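Local coordinates for protein putative O-Methyltransferase (PDB 3DR5) that probably transfers a methyl group from S-adenosyl-L-methionine to an oxygen atom of a substrate not yet identified, at residues A196-L201 and G206-T211. Residues are numbered along the deposited sequence; the frame is centred on the assembly and turned at random.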
loop_
_atom_site.group_PDB
_atom_site.type_symbol
_atom_site.label_atom_id
_atom_site.label_comp_id
_atom_site.label_asym_id
_atom_site.label_seq_id
_atom_site.Cartn_x
_atom_site.Cartn_y
_atom_site.Cartn_z
ATOM N N ALA A 196 8.749 10.735 8.712
ATOM C CA ALA A 196 7.622 9.813 8.528
ATOM C C ALA A 196 6.983 10.038 7.177
ATOM O O ALA A 196 6.874 11.183 6.720
ATOM C CB ALA A 196 6.559 10.022 9.588
ATOM N N HIS A 197 6.570 8.954 6.524
ATOM C CA HIS A 197 5.828 9.089 5.272
ATOM C C HIS A 197 4.385 8.805 5.693
ATOM O O HIS A 197 4.087 7.788 6.343
ATOM C CB HIS A 197 6.233 8.053 4.227
ATOM C CG HIS A 197 7.660 8.127 3.822
ATOM N ND1 HIS A 197 8.218 9.251 3.252
ATOM C CD2 HIS A 197 8.637 7.196 3.861
ATOM C CE1 HIS A 197 9.480 9.005 2.956
ATOM N NE2 HIS A 197 9.759 7.765 3.316
ATOM N N VAL A 198 3.484 9.712 5.348
ATOM C CA VAL A 198 2.075 9.557 5.690
ATOM C C VAL A 198 1.249 9.338 4.433
ATOM O O VAL A 198 1.303 10.136 3.500
ATOM C CB VAL A 198 1.537 10.806 6.437
ATOM C CG1 VAL A 198 0.053 10.638 6.746
ATOM C CG2 VAL A 198 2.340 11.025 7.725
ATOM N N ALA A 199 0.510 8.233 4.398
ATOM C CA ALA A 199 -0.363 7.939 3.272
ATOM C C ALA A 199 -1.745 7.724 3.887
ATOM O O ALA A 199 -1.891 6.952 4.835
ATOM C CB ALA A 199 0.095 6.673 2.526
ATOM N N ARG A 200 -2.751 8.422 3.373
ATOM C CA ARG A 200 -4.105 8.290 3.876
ATOM C C ARG A 200 -4.942 7.846 2.682
ATOM O O ARG A 200 -5.087 8.558 1.690
ATOM C CB ARG A 200 -4.542 9.627 4.503
ATOM C CG ARG A 200 -3.832 9.850 5.856
ATOM C CD ARG A 200 -4.109 11.235 6.417
ATOM N NE ARG A 200 -3.582 12.276 5.541
ATOM C CZ ARG A 200 -4.042 13.518 5.507
ATOM N NH1 ARG A 200 -5.041 13.872 6.309
ATOM N NH2 ARG A 200 -3.527 14.387 4.649
ATOM N N LEU A 201 -5.507 6.654 2.812
ATOM C CA LEU A 201 -6.218 6.005 1.736
ATOM C C LEU A 201 -7.710 5.740 1.916
ATOM O O LEU A 201 -8.187 5.620 3.030
ATOM C CB LEU A 201 -5.463 4.702 1.441
ATOM C CG LEU A 201 -3.919 4.859 1.441
ATOM C CD1 LEU A 201 -3.230 3.479 1.432
ATOM C CD2 LEU A 201 -3.477 5.697 0.238
ATOM N N GLY A 206 -11.294 5.058 6.182
ATOM C CA GLY A 206 -10.159 5.945 5.979
ATOM C C GLY A 206 -8.940 5.431 6.721
ATOM O O GLY A 206 -8.847 5.547 7.936
ATOM N N LEU A 207 -7.990 4.888 5.970
ATOM C CA LEU A 207 -6.784 4.298 6.522
ATOM C C LEU A 207 -5.595 5.230 6.554
ATOM O O LEU A 207 -5.312 5.910 5.580
ATOM C CB LEU A 207 -6.444 3.054 5.699
ATOM C CG LEU A 207 -5.291 2.128 6.093
ATOM C CD1 LEU A 207 -5.729 1.258 7.267
ATOM C CD2 LEU A 207 -4.898 1.248 4.913
ATOM N N THR A 208 -4.902 5.272 7.684
ATOM C CA THR A 208 -3.705 6.089 7.765
ATOM C C THR A 208 -2.521 5.155 7.974
ATOM O O THR A 208 -2.466 4.408 8.961
ATOM C CB THR A 208 -3.723 7.095 8.938
ATOM O OG1 THR A 208 -4.847 7.970 8.808
ATOM C CG2 THR A 208 -2.448 7.940 8.920
ATOM N N VAL A 209 -1.596 5.151 7.024
ATOM C CA VAL A 209 -0.411 4.340 7.194
ATOM C C VAL A 209 0.770 5.308 7.230
ATOM O O VAL A 209 0.931 6.181 6.375
ATOM C CB VAL A 209 -0.271 3.211 6.090
ATOM C CG1 VAL A 209 -1.243 3.440 4.978
ATOM C CG2 VAL A 209 1.161 3.100 5.614
ATOM N N VAL A 210 1.580 5.179 8.266
ATOM C CA VAL A 210 2.720 6.037 8.406
ATOM C C VAL A 210 3.948 5.151 8.517
ATOM O O VAL A 210 4.095 4.334 9.441
ATOM C CB VAL A 210 2.505 7.061 9.608
ATOM C CG1 VAL A 210 1.366 6.594 10.485
ATOM C CG2 VAL A 210 3.770 7.291 10.372
ATOM N N THR A 211 4.834 5.299 7.543
ATOM C CA THR A 211 6.022 4.494 7.546
ATOM C C THR A 211 7.235 5.332 7.927
ATOM O O THR A 211 7.310 6.525 7.616
ATOM C CB THR A 211 6.179 3.717 6.185
ATOM O OG1 THR A 211 7.378 4.099 5.507
ATOM C CG2 THR A 211 4.973 3.933 5.307
#
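His197, Ala199 and Leu201 pair with Thr211, Val209 and Leu207 through six backbone hydrogen bonds, two to each pair, in an antiparallel hairpin whose short strand axes run at 162°. The central pair bonds nearly straight both ways, Val209 N to Ala199 O at 2.8 Å; the His197-Thr211 pair is uneven, His197 N pointing almost straight at Thr211 O while Thr211 N returns to His197 O at a bent 147°. On the face of these pairs, Leu201 CD1 rests 4.1 Å from Val209 CG1. Farther along, the His197 ring presents its CD2 edge to Thr211 OG1, 3.7 Å away and in the ring plane. On the other face the Arg200 chain runs alongside Thr208 and leaves the sheet in the same direction. With Thr208 OG1 anti to its carbonyl carbon (chi1 -59°), the hydroxyl oxygen sits 3.6 Å from Arg200 CG, which also touches Thr208 CG2 at 3.9 Å; the guanidinium continues to a salt bridge from NH1 to Asp187. Ala196 CB meets Val210 CG2 at 4.0 Å. This is the reversed C-terminal hairpin of the Rossmann-like class I methyltransferase fold: 207-212 lies between 157-161 and 196-201, antiparallel to both. The second subunit meets the outer edge of 196-201, the last strand of the sheet within this chain, where Arg200 N donates to its Gln43 OE1. Backbone pairing thus fixes the register and apolar contacts fill in around it; Thr211 OG1 is buried without a polar partner in the model, though its nearly eclipsed torsion leaves its position uncertain.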